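Local atomic coordinates of peptidase S15/CocE/NonD (Thaumarchaeota archaeon SCGC AB-539-E09, PDB entry 4PF1), a protein that probably acts as a serine aminopeptidase of the S15 family and alpha/beta-hydrolase fold, cleaving peptide bonds near the amino end of its substrates. Residues Y116-P121 and N213-R218; D194-M199 and I253-K258; L64-Y69 and T135-T140. One frame throughout, in Å; residues are numbered along the deposited sequence.

Contact 1 of 3, residues Y116-P121 and N213-R218; sequences YMMNKP and NQEATR
Glu-215 pushes its carboxylate into the angle between Tyr-116 and Met-118, and one oxygen, OE2, does nearly all the touching. Glu-215 OE2 lies 3.3 Å from Met-118 CB and 3.5 Å from Met-118 CE; the methionine chain is bent at chi2 and chi3, which brings its terminal methyl back beside the carboxylate. On the tyrosine, Glu-215 OE2 approaches CE2 of Tyr-116 obliquely at 3.6 Å, with ring and carboxylate planes almost perpendicular (88°). These are van der Waals contacts, and no direct hydrogen bond joins the two segments. Their polar link is a bridging water, 2.7 Å from Tyr-116 OH and accepting a hydrogen bond from Gln-214 NE2 at 2.9 Å. With CG of Tyr-116 trans to its backbone N (chi1 179°), the phenol reaches toward this water.

The second shell fixes these groups. Tyr-162 OH is hydrogen-bonded to both Tyr-116 OH and Asn-119 N, holding the loop at two points, while Gln-214 OE1 is tied to Asn-220. Glu-215 sends its other oxygen, OE1, to the backbone N of Phe-255 in the first turn of helix 254-261, a helix end that would tend to stabilise its negative charge. Asp-18 of the second subunit brings a like charge close to OE2, probably offset in part by its salt bridge to Lys-258; the same aspartate accepts from Met-118 N, and Ile-19 of that subunit packs on both Tyr-116 and Glu-215. The contact is therefore a buried corner of the subunit interface. Within the chain it joins the long loop between strand 100-105 and helix 133-147 to helix 204-215, with helix 162-169 packed against the loop through Tyr-162 and Tyr-165 and helix 254-261 beside the glutamate.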
loop_
_atom_site.group_PDB
_atom_site.type_symbol
_atom_site.label_atom_id
_atom_site.label_comp_id
_atom_site.label_asym_id
_atom_site.label_seq_id
_atom_site.Cartn_x
_atom_site.Cartn_y
_atom_site.Cartn_z
ATOM N N TYR A 116 -7.357 -40.497 -15.299
ATOM C CA TYR A 116 -7.808 -39.604 -14.248
ATOM C C TYR A 116 -9.320 -39.439 -14.258
ATOM O O TYR A 116 -9.899 -38.991 -15.249
ATOM C CB TYR A 116 -7.105 -38.236 -14.323
ATOM C CG TYR A 116 -7.569 -37.266 -13.257
ATOM C CD1 TYR A 116 -7.318 -37.509 -11.910
ATOM C CD2 TYR A 116 -8.325 -36.147 -13.588
ATOM C CE1 TYR A 116 -7.783 -36.647 -10.920
ATOM C CE2 TYR A 116 -8.791 -35.272 -12.606
ATOM C CZ TYR A 116 -8.512 -35.525 -11.273
ATOM O OH TYR A 116 -8.964 -34.674 -10.298
ATOM N N MET A 117 -9.947 -39.797 -13.132
ATOM C CA MET A 117 -11.375 -39.640 -12.894
ATOM C C MET A 117 -11.549 -38.652 -11.755
ATOM O O MET A 117 -11.050 -38.910 -10.655
ATOM C CB MET A 117 -12.025 -40.994 -12.552
ATOM C CG MET A 117 -12.306 -41.865 -13.761
ATOM S SD MET A 117 -12.883 -43.522 -13.293
ATOM C CE MET A 117 -14.584 -43.165 -12.858
ATOM N N MET A 118 -12.185 -37.488 -12.030
ATOM C CA MET A 118 -12.428 -36.420 -11.047
ATOM C C MET A 118 -13.023 -37.010 -9.768
ATOM O O MET A 118 -14.083 -37.623 -9.826
ATOM C CB MET A 118 -13.371 -35.348 -11.642
ATOM C CG MET A 118 -13.763 -34.237 -10.659
ATOM S SD MET A 118 -12.449 -33.045 -10.330
ATOM C CE MET A 118 -12.330 -32.222 -11.940
ATOM N N ASN A 119 -12.313 -36.853 -8.622
ATOM C CA ASN A 119 -12.723 -37.386 -7.311
ATOM C C ASN A 119 -13.155 -38.849 -7.452
ATOM O O ASN A 119 -14.280 -39.200 -7.075
ATOM C CB ASN A 119 -13.854 -36.538 -6.693
ATOM C CG ASN A 119 -13.485 -35.107 -6.433
ATOM O OD1 ASN A 119 -13.913 -34.200 -7.150
ATOM N ND2 ASN A 119 -12.719 -34.866 -5.372
ATOM N N LYS A 120 -12.283 -39.683 -8.067
ATOM C CA LYS A 120 -12.552 -41.095 -8.358
ATOM C C LYS A 120 -13.251 -41.781 -7.174
ATOM O O LYS A 120 -12.702 -41.806 -6.068
ATOM C CB LYS A 120 -11.257 -41.835 -8.728
ATOM C CG LYS A 120 -11.500 -43.147 -9.455
ATOM C CD LYS A 120 -10.224 -43.924 -9.622
ATOM C CE LYS A 120 -10.429 -45.137 -10.489
ATOM N NZ LYS A 120 -9.178 -45.928 -10.634
ATOM N N PRO A 121 -14.503 -42.262 -7.366
ATOM C CA PRO A 121 -15.212 -42.906 -6.251
ATOM C C PRO A 121 -14.727 -44.334 -6.008
ATOM O O PRO A 121 -13.918 -44.849 -6.781
ATOM C CB PRO A 121 -16.675 -42.878 -6.705
ATOM C CG PRO A 121 -16.610 -42.907 -8.192
ATOM C CD PRO A 121 -15.307 -42.280 -8.610
ATOM N N ASN A 213 -8.617 -26.813 -16.639
ATOM C CA ASN A 213 -7.217 -26.822 -16.207
ATOM C C ASN A 213 -6.752 -28.203 -15.739
ATOM O O ASN A 213 -5.708 -28.672 -16.184
ATOM C CB ASN A 213 -6.991 -25.777 -15.091
ATOM C CG ASN A 213 -7.113 -24.348 -15.561
ATOM O OD1 ASN A 213 -6.928 -24.038 -16.737
ATOM N ND2 ASN A 213 -7.435 -23.440 -14.650
ATOM N N GLN A 214 -7.529 -28.859 -14.874
ATOM C CA GLN A 214 -7.178 -30.171 -14.324
ATOM C C GLN A 214 -7.416 -31.337 -15.304
ATOM O O GLN A 214 -6.877 -32.426 -15.074
ATOM C CB GLN A 214 -7.973 -30.441 -13.025
ATOM C CG GLN A 214 -7.656 -29.485 -11.864
ATOM C CD GLN A 214 -6.267 -29.674 -11.307
ATOM O OE1 GLN A 214 -5.410 -28.800 -11.420
ATOM N NE2 GLN A 214 -6.019 -30.813 -10.680
ATOM N N GLU A 215 -8.249 -31.152 -16.357
ATOM C CA GLU A 215 -8.579 -32.294 -17.226
ATOM C C GLU A 215 -8.276 -32.124 -18.726
ATOM O O GLU A 215 -8.443 -33.100 -19.467
ATOM C CB GLU A 215 -10.039 -32.702 -17.052
ATOM C CG GLU A 215 -10.374 -33.102 -15.629
ATOM C CD GLU A 215 -11.672 -33.856 -15.474
ATOM O OE1 GLU A 215 -12.547 -33.736 -16.362
ATOM O OE2 GLU A 215 -11.798 -34.607 -14.483
ATOM N N ALA A 216 -7.822 -30.939 -19.187
ATOM C CA ALA A 216 -7.453 -30.811 -20.607
ATOM C C ALA A 216 -6.212 -31.675 -20.889
ATOM O O ALA A 216 -6.187 -32.414 -21.873
ATOM C CB ALA A 216 -7.187 -29.356 -20.970
ATOM N N THR A 217 -5.221 -31.632 -19.972
ATOM C CA THR A 217 -3.992 -32.429 -20.045
ATOM C C THR A 217 -3.670 -33.060 -18.686
ATOM O O THR A 217 -4.161 -32.599 -17.650
ATOM C CB THR A 217 -2.799 -31.579 -20.524
ATOM O OG1 THR A 217 -2.681 -30.418 -19.701
ATOM C CG2 THR A 217 -2.891 -31.198 -21.995
ATOM N N ARG A 218 -2.801 -34.084 -18.692
ATOM C CA ARG A 218 -2.339 -34.772 -17.488
ATOM C C ARG A 218 -1.516 -33.836 -16.582
ATOM O O ARG A 218 -1.682 -33.864 -15.365
ATOM C CB ARG A 218 -1.487 -35.995 -17.889
ATOM C CG ARG A 218 -1.006 -36.859 -16.711
ATOM C CD ARG A 218 -0.012 -37.927 -17.152
ATOM N NE ARG A 218 -0.591 -38.833 -18.147
ATOM C CZ ARG A 218 -1.233 -39.958 -17.852
ATOM N NH1 ARG A 218 -1.373 -40.340 -16.588
ATOM N NH2 ARG A 218 -1.740 -40.712 -18.818
HETATM O O HOH W 1 -8.426 -32.089 -9.788
#

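Contact 2 of 3, residues D194-M199 and I253-K258; sequences DDWFHM and IGFWKK
The indole of Trp-196 is sandwiched: Phe-255 meets one face, where its CE2 stands 3.4 Å above the plane over the centre, and Asp-195 CB occupies the opposite face at 3.8 Å. Phe-255 presents an edge, its CE2 and CZ atoms, so the pair is a T-shaped stack, tilted from the perpendicular, with planes at 66° and the centroids of the five-membered ring of Trp-196 and the ring of Phe-255 4.6 Å apart. Phe-255 CZ comes within 3.4 Å of Trp-196 NE1. The indole takes its place with chi1 at -34°, well short of a staggered value, which suggests some strain. Were Trp-196 replaced by an alanine, the edge of Phe-255 would probably lose its aromatic face and a gap would open between the loop and the helix.

Behind the tryptophan the loop is held in shape by His-198, whose NE2 donates to Asp-194 O (2.8 Å) on a carbonyl lone pair and close to the imidazole plane. The other nitrogen, ND1, is hydrogen-bonded to Asp-531. The stack is thus buried hydrophobic packing between the loop leading into strand 197-198 and the first turn of helix 254-261. Trp-196 also touches Leu-259 farther along that helix and Ser-207 on helix 204-215, while His-198 and Met-199 touch strand 525-534.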
loop_
_atom_site.group_PDB
_atom_site.type_symbol
_atom_site.label_atom_id
_atom_site.label_comp_id
_atom_site.label_asym_id
_atom_site.label_seq_id
_atom_site.Cartn_x
_atom_site.Cartn_y
_atom_site.Cartn_z
ATOM N N ASP A 194 -20.967 -28.069 -1.674
ATOM C CA ASP A 194 -19.529 -27.852 -1.678
ATOM C C ASP A 194 -19.067 -27.076 -2.943
ATOM O O ASP A 194 -19.400 -25.900 -3.064
ATOM C CB ASP A 194 -18.739 -29.149 -1.432
ATOM C CG ASP A 194 -18.724 -29.591 0.035
ATOM O OD1 ASP A 194 -18.800 -28.712 0.926
ATOM O OD2 ASP A 194 -18.623 -30.809 0.288
ATOM N N ASP A 195 -18.292 -27.697 -3.848
ATOM C CA ASP A 195 -17.660 -26.984 -4.969
ATOM C C ASP A 195 -18.498 -26.747 -6.233
ATOM O O ASP A 195 -18.383 -25.668 -6.814
ATOM C CB ASP A 195 -16.371 -27.694 -5.390
ATOM C CG ASP A 195 -15.287 -27.621 -4.344
ATOM O OD1 ASP A 195 -14.730 -26.524 -4.144
ATOM O OD2 ASP A 195 -14.994 -28.660 -3.730
ATOM N N TRP A 196 -19.214 -27.764 -6.733
ATOM C CA TRP A 196 -19.883 -27.677 -8.040
ATOM C C TRP A 196 -21.279 -27.044 -7.981
ATOM O O TRP A 196 -21.605 -26.241 -8.852
ATOM C CB TRP A 196 -19.932 -29.058 -8.727
ATOM C CG TRP A 196 -18.727 -29.924 -8.451
ATOM C CD1 TRP A 196 -18.722 -31.159 -7.873
ATOM C CD2 TRP A 196 -17.348 -29.577 -8.671
ATOM N NE1 TRP A 196 -17.430 -31.607 -7.718
ATOM C CE2 TRP A 196 -16.566 -30.652 -8.195
ATOM C CE3 TRP A 196 -16.697 -28.453 -9.212
ATOM C CZ2 TRP A 196 -15.170 -30.665 -8.303
ATOM C CZ3 TRP A 196 -15.311 -28.446 -9.269
ATOM C CH2 TRP A 196 -14.563 -29.542 -8.818
ATOM N N PHE A 197 -22.100 -27.413 -6.985
ATOM C CA PHE A 197 -23.448 -26.860 -6.801
ATOM C C PHE A 197 -23.735 -26.589 -5.323
ATOM O O PHE A 197 -23.175 -27.259 -4.455
ATOM C CB PHE A 197 -24.544 -27.824 -7.333
ATOM C CG PHE A 197 -24.465 -28.320 -8.759
ATOM C CD1 PHE A 197 -23.618 -29.372 -9.100
ATOM C CD2 PHE A 197 -25.361 -27.867 -9.719
ATOM C CE1 PHE A 197 -23.591 -29.876 -10.403
ATOM C CE2 PHE A 197 -25.331 -28.369 -11.026
ATOM C CZ PHE A 197 -24.448 -29.372 -11.358
ATOM N N HIS A 198 -24.660 -25.647 -5.050
ATOM C CA HIS A 198 -25.203 -25.377 -3.720
ATOM C C HIS A 198 -26.707 -25.532 -3.811
ATOM O O HIS A 198 -27.379 -24.683 -4.401
ATOM C CB HIS A 198 -24.805 -23.985 -3.197
ATOM C CG HIS A 198 -23.428 -23.921 -2.611
ATOM N ND1 HIS A 198 -23.140 -23.086 -1.553
ATOM C CD2 HIS A 198 -22.296 -24.560 -2.983
ATOM C CE1 HIS A 198 -21.848 -23.242 -1.314
ATOM N NE2 HIS A 198 -21.298 -24.114 -2.155
ATOM N N MET A 199 -27.220 -26.683 -3.330
ATOM C CA MET A 199 -28.644 -27.056 -3.369
ATOM C C MET A 199 -29.240 -26.896 -4.804
ATOM O O MET A 199 -30.346 -26.374 -4.976
ATOM C CB MET A 199 -29.455 -26.271 -2.312
ATOM C CG MET A 199 -29.215 -26.766 -0.891
ATOM S SD MET A 199 -29.969 -25.731 0.393
ATOM C CE MET A 199 -28.712 -24.445 0.565
ATOM N N ILE A 253 -13.966 -33.066 -22.368
ATOM C CA ILE A 253 -13.528 -33.074 -20.962
ATOM C C ILE A 253 -14.585 -33.838 -20.132
ATOM O O ILE A 253 -15.753 -33.447 -20.102
ATOM C CB ILE A 253 -13.236 -31.633 -20.444
ATOM C CG1 ILE A 253 -11.914 -31.101 -21.058
ATOM C CG2 ILE A 253 -13.185 -31.582 -18.904
ATOM C CD1 ILE A 253 -11.837 -29.615 -21.216
ATOM N N GLY A 254 -14.152 -34.949 -19.533
ATOM C CA GLY A 254 -14.984 -35.895 -18.790
ATOM C C GLY A 254 -15.875 -35.356 -17.689
ATOM O O GLY A 254 -17.047 -35.738 -17.612
ATOM N N PHE A 255 -15.328 -34.497 -16.797
ATOM C CA PHE A 255 -16.120 -33.971 -15.683
ATOM C C PHE A 255 -17.222 -33.019 -16.155
ATOM O O PHE A 255 -18.282 -32.996 -15.531
ATOM C CB PHE A 255 -15.250 -33.309 -14.601
ATOM C CG PHE A 255 -15.998 -33.042 -13.314
ATOM C CD1 PHE A 255 -16.722 -34.052 -12.684
ATOM C CD2 PHE A 255 -16.000 -31.774 -12.741
ATOM C CE1 PHE A 255 -17.422 -33.801 -11.500
ATOM C CE2 PHE A 255 -16.702 -31.524 -11.559
ATOM C CZ PHE A 255 -17.409 -32.538 -10.948
ATOM N N TRP A 256 -17.004 -32.269 -17.267
ATOM C CA TRP A 256 -18.053 -31.402 -17.821
ATOM C C TRP A 256 -19.212 -32.257 -18.353
ATOM O O TRP A 256 -20.377 -31.914 -18.136
ATOM C CB TRP A 256 -17.517 -30.464 -18.926
ATOM C CG TRP A 256 -18.602 -29.821 -19.751
ATOM C CD1 TRP A 256 -18.824 -29.992 -21.086
ATOM C CD2 TRP A 256 -19.687 -29.010 -19.266
ATOM N NE1 TRP A 256 -19.946 -29.295 -21.475
ATOM C CE2 TRP A 256 -20.505 -28.698 -20.374
ATOM C CE3 TRP A 256 -20.047 -28.515 -17.999
ATOM C CZ2 TRP A 256 -21.638 -27.881 -20.262
ATOM C CZ3 TRP A 256 -21.169 -27.706 -17.888
ATOM C CH2 TRP A 256 -21.954 -27.402 -19.010
ATOM N N LYS A 257 -18.883 -33.389 -19.017
ATOM C CA LYS A 257 -19.868 -34.345 -19.534
ATOM C C LYS A 257 -20.722 -34.882 -18.382
ATOM O O LYS A 257 -21.934 -34.988 -18.527
ATOM C CB LYS A 257 -19.176 -35.500 -20.281
ATOM C CG LYS A 257 -18.435 -35.062 -21.545
ATOM C CD LYS A 257 -17.677 -36.220 -22.197
ATOM C CE LYS A 257 -18.473 -36.915 -23.280
ATOM N NZ LYS A 257 -18.596 -36.082 -24.505
ATOM N N LYS A 258 -20.093 -35.133 -17.213
ATOM C CA LYS A 258 -20.774 -35.588 -15.995
ATOM C C LYS A 258 -21.678 -34.482 -15.416
ATOM O O LYS A 258 -22.814 -34.764 -15.037
ATOM C CB LYS A 258 -19.751 -36.040 -14.939
ATOM C CG LYS A 258 -19.009 -37.324 -15.303
ATOM C CD LYS A 258 -17.810 -37.542 -14.393
ATOM C CE LYS A 258 -17.029 -38.778 -14.765
ATOM N NZ LYS A 258 -15.754 -38.870 -14.007
#

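Contact 3 of 3, residues L64-Y69 and T135-T140; sequences LTRTPY and TDTYDT
Arg-66 on strand 60-67 and Thr-137 on helix 133-147 meet inside a beta-alpha-beta crossover of the alpha/beta-hydrolase fold. The helix connects parallel strands 100-105 and 154-160 and passes over strand 60-67, which lies between them in the sheet; the axes of the two short segments are 11.2 Å apart, at 138°. At the sheet end nearer residue 64 the layers pack by methyls, CD2 of Leu-64 facing CG2 of Thr-140 at 4.4 Å.

Arg-66 fills the other half of the interface. Its chain bends at chi3 (64°), turning the guanidinium so that one face lies toward the backbone N of Thr-137, while Arg-66 CD rests against Thr-137 OG1 at 3.3 Å. The charged end is gripped from outside the pair: NE by Gln-104 OE1 and NH2 by His-133 ND1. Asp-136 pairs instead with Arg-107; Arg-66 NH1 and Asp-136 OD2 stand 4.3 Å apart, beyond a salt bridge, and a water bridges them. That water, in the guanidinium plane, accepts from Arg-66 NH1 at 2.7 Å and donates to Asp-136 OD2. A second accepts from Arg-66 NH2 at 2.9 Å and donates to Thr-137 OG1 at 2.6 Å, leaving that hydroxyl to bond to His-133 O. Along the helix, Asp-136 O takes two bonds from one residue, Thr-140 N and Thr-140 OG1 arriving from opposite faces of its carbonyl plane.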
loop_
_atom_site.group_PDB
_atom_site.type_symbol
_atom_site.label_atom_id
_atom_site.label_comp_id
_atom_site.label_asym_id
_atom_site.label_seq_id
_atom_site.Cartn_x
_atom_site.Cartn_y
_atom_site.Cartn_z
ATOM N N LEU A 64 1.305 -38.398 5.276
ATOM C CA LEU A 64 1.001 -38.563 3.853
ATOM C C LEU A 64 -0.103 -37.624 3.355
ATOM O O LEU A 64 -1.142 -37.481 3.995
ATOM C CB LEU A 64 0.600 -40.042 3.578
ATOM C CG LEU A 64 0.065 -40.407 2.169
ATOM C CD1 LEU A 64 1.145 -40.268 1.101
ATOM C CD2 LEU A 64 -0.506 -41.806 2.151
ATOM N N THR A 65 0.117 -37.035 2.169
ATOM C CA THR A 65 -0.858 -36.190 1.486
ATOM C C THR A 65 -0.912 -36.622 0.016
ATOM O O THR A 65 0.124 -36.706 -0.640
ATOM C CB THR A 65 -0.531 -34.701 1.671
ATOM O OG1 THR A 65 -0.374 -34.425 3.068
ATOM C CG2 THR A 65 -1.614 -33.792 1.086
ATOM N N ARG A 66 -2.114 -36.944 -0.475
ATOM C CA ARG A 66 -2.328 -37.404 -1.849
ATOM C C ARG A 66 -3.035 -36.290 -2.616
ATOM O O ARG A 66 -4.127 -35.869 -2.228
ATOM C CB ARG A 66 -3.109 -38.731 -1.851
ATOM C CG ARG A 66 -2.458 -39.792 -0.935
ATOM C CD ARG A 66 -3.042 -41.182 -1.079
ATOM N NE ARG A 66 -2.807 -41.731 -2.414
ATOM C CZ ARG A 66 -3.747 -41.854 -3.344
ATOM N NH1 ARG A 66 -3.443 -42.326 -4.541
ATOM N NH2 ARG A 66 -5.000 -41.501 -3.082
ATOM N N THR A 67 -2.361 -35.746 -3.649
ATOM C CA THR A 67 -2.801 -34.531 -4.334
ATOM C C THR A 67 -2.942 -34.628 -5.870
ATOM O O THR A 67 -2.070 -35.185 -6.537
ATOM C CB THR A 67 -1.788 -33.384 -3.999
ATOM O OG1 THR A 67 -2.203 -32.158 -4.602
ATOM C CG2 THR A 67 -0.341 -33.706 -4.416
ATOM N N PRO A 68 -3.946 -33.922 -6.456
ATOM C CA PRO A 68 -3.993 -33.794 -7.919
ATOM C C PRO A 68 -3.348 -32.456 -8.361
ATOM O O PRO A 68 -3.585 -32.004 -9.483
ATOM C CB PRO A 68 -5.493 -33.793 -8.195
ATOM C CG PRO A 68 -6.074 -33.052 -6.979
ATOM C CD PRO A 68 -5.075 -33.191 -5.832
ATOM N N TYR A 69 -2.574 -31.795 -7.449
ATOM C CA TYR A 69 -2.013 -30.459 -7.692
ATOM C C TYR A 69 -0.476 -30.411 -7.721
ATOM O O TYR A 69 0.111 -29.431 -7.249
ATOM C CB TYR A 69 -2.548 -29.446 -6.652
ATOM C CG TYR A 69 -4.058 -29.421 -6.533
ATOM C CD1 TYR A 69 -4.860 -29.129 -7.634
ATOM C CD2 TYR A 69 -4.685 -29.655 -5.313
ATOM C CE1 TYR A 69 -6.248 -29.115 -7.534
ATOM C CE2 TYR A 69 -6.074 -29.648 -5.202
ATOM C CZ TYR A 69 -6.852 -29.371 -6.314
ATOM O OH TYR A 69 -8.221 -29.356 -6.213
ATOM N N THR A 135 -7.573 -48.237 -2.355
ATOM C CA THR A 135 -6.687 -49.355 -2.719
ATOM C C THR A 135 -5.303 -48.820 -3.056
ATOM O O THR A 135 -4.302 -49.435 -2.680
ATOM C CB THR A 135 -7.264 -50.216 -3.864
ATOM O OG1 THR A 135 -7.108 -49.546 -5.118
ATOM C CG2 THR A 135 -8.710 -50.598 -3.639
ATOM N N ASP A 136 -5.248 -47.666 -3.758
ATOM C CA ASP A 136 -3.996 -46.995 -4.107
ATOM C C ASP A 136 -3.270 -46.533 -2.834
ATOM O O ASP A 136 -2.052 -46.695 -2.737
ATOM C CB ASP A 136 -4.250 -45.807 -5.060
ATOM C CG ASP A 136 -4.478 -46.193 -6.522
ATOM O OD1 ASP A 136 -4.308 -47.390 -6.861
ATOM O OD2 ASP A 136 -4.793 -45.294 -7.330
ATOM N N THR A 137 -4.035 -46.032 -1.834
ATOM C CA THR A 137 -3.504 -45.606 -0.529
ATOM C C THR A 137 -2.903 -46.802 0.210
ATOM O O THR A 137 -1.804 -46.682 0.758
ATOM C CB THR A 137 -4.603 -44.943 0.312
ATOM O OG1 THR A 137 -5.046 -43.763 -0.352
ATOM C CG2 THR A 137 -4.138 -44.596 1.717
ATOM N N TYR A 138 -3.630 -47.954 0.231
ATOM C CA TYR A 138 -3.165 -49.180 0.892
ATOM C C TYR A 138 -1.822 -49.636 0.306
ATOM O O TYR A 138 -0.918 -49.992 1.063
ATOM C CB TYR A 138 -4.215 -50.315 0.780
ATOM C CG TYR A 138 -3.818 -51.575 1.521
ATOM C CD1 TYR A 138 -2.989 -52.526 0.929
ATOM C CD2 TYR A 138 -4.258 -51.812 2.819
ATOM C CE1 TYR A 138 -2.584 -53.665 1.621
ATOM C CE2 TYR A 138 -3.873 -52.958 3.516
ATOM C CZ TYR A 138 -3.034 -53.881 2.912
ATOM O OH TYR A 138 -2.642 -55.004 3.596
ATOM N N ASP A 139 -1.702 -49.635 -1.042
ATOM C CA ASP A 139 -0.485 -50.059 -1.744
ATOM C C ASP A 139 0.659 -49.056 -1.520
ATOM O O ASP A 139 1.821 -49.462 -1.465
ATOM C CB ASP A 139 -0.762 -50.252 -3.246
ATOM C CG ASP A 139 -1.869 -51.252 -3.555
ATOM O OD1 ASP A 139 -2.142 -52.126 -2.699
ATOM O OD2 ASP A 139 -2.468 -51.152 -4.648
ATOM N N THR A 140 0.320 -47.760 -1.349
ATOM C CA THR A 140 1.288 -46.691 -1.077
ATOM C C THR A 140 1.840 -46.822 0.357
ATOM O O THR A 140 3.059 -46.799 0.534
ATOM C CB THR A 140 0.651 -45.306 -1.327
ATOM O OG1 THR A 140 0.336 -45.188 -2.713
ATOM C CG2 THR A 140 1.562 -44.149 -0.908
HETATM O O HOH W 2 -4.850 -42.605 -6.866
HETATM O O HOH W 3 -6.525 -41.652 -0.583
#

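All three contacts are buried, yet none has a direct hydrogen bond between its own segments. Contact 3 belongs to the central sheet and its covering helix, where waters bridge an arginine to the helix; no other chain touches it. Contacts 1 and 2 lie outside that sheet, among helices 204-215 and 254-261, and both meet the second subunit; contact 1 turns on a carboxylate and a water, contact 2 on a T-shaped aromatic pair. Contact 1 is the hub: Glu-215 leads to the helix of contact 2, and Gln-214 NE2 bonds to Pro-68 O of contact 3 at 3.0 Å. Contacts 2 and 3 do not touch, their nearest atoms being about 7 Å apart.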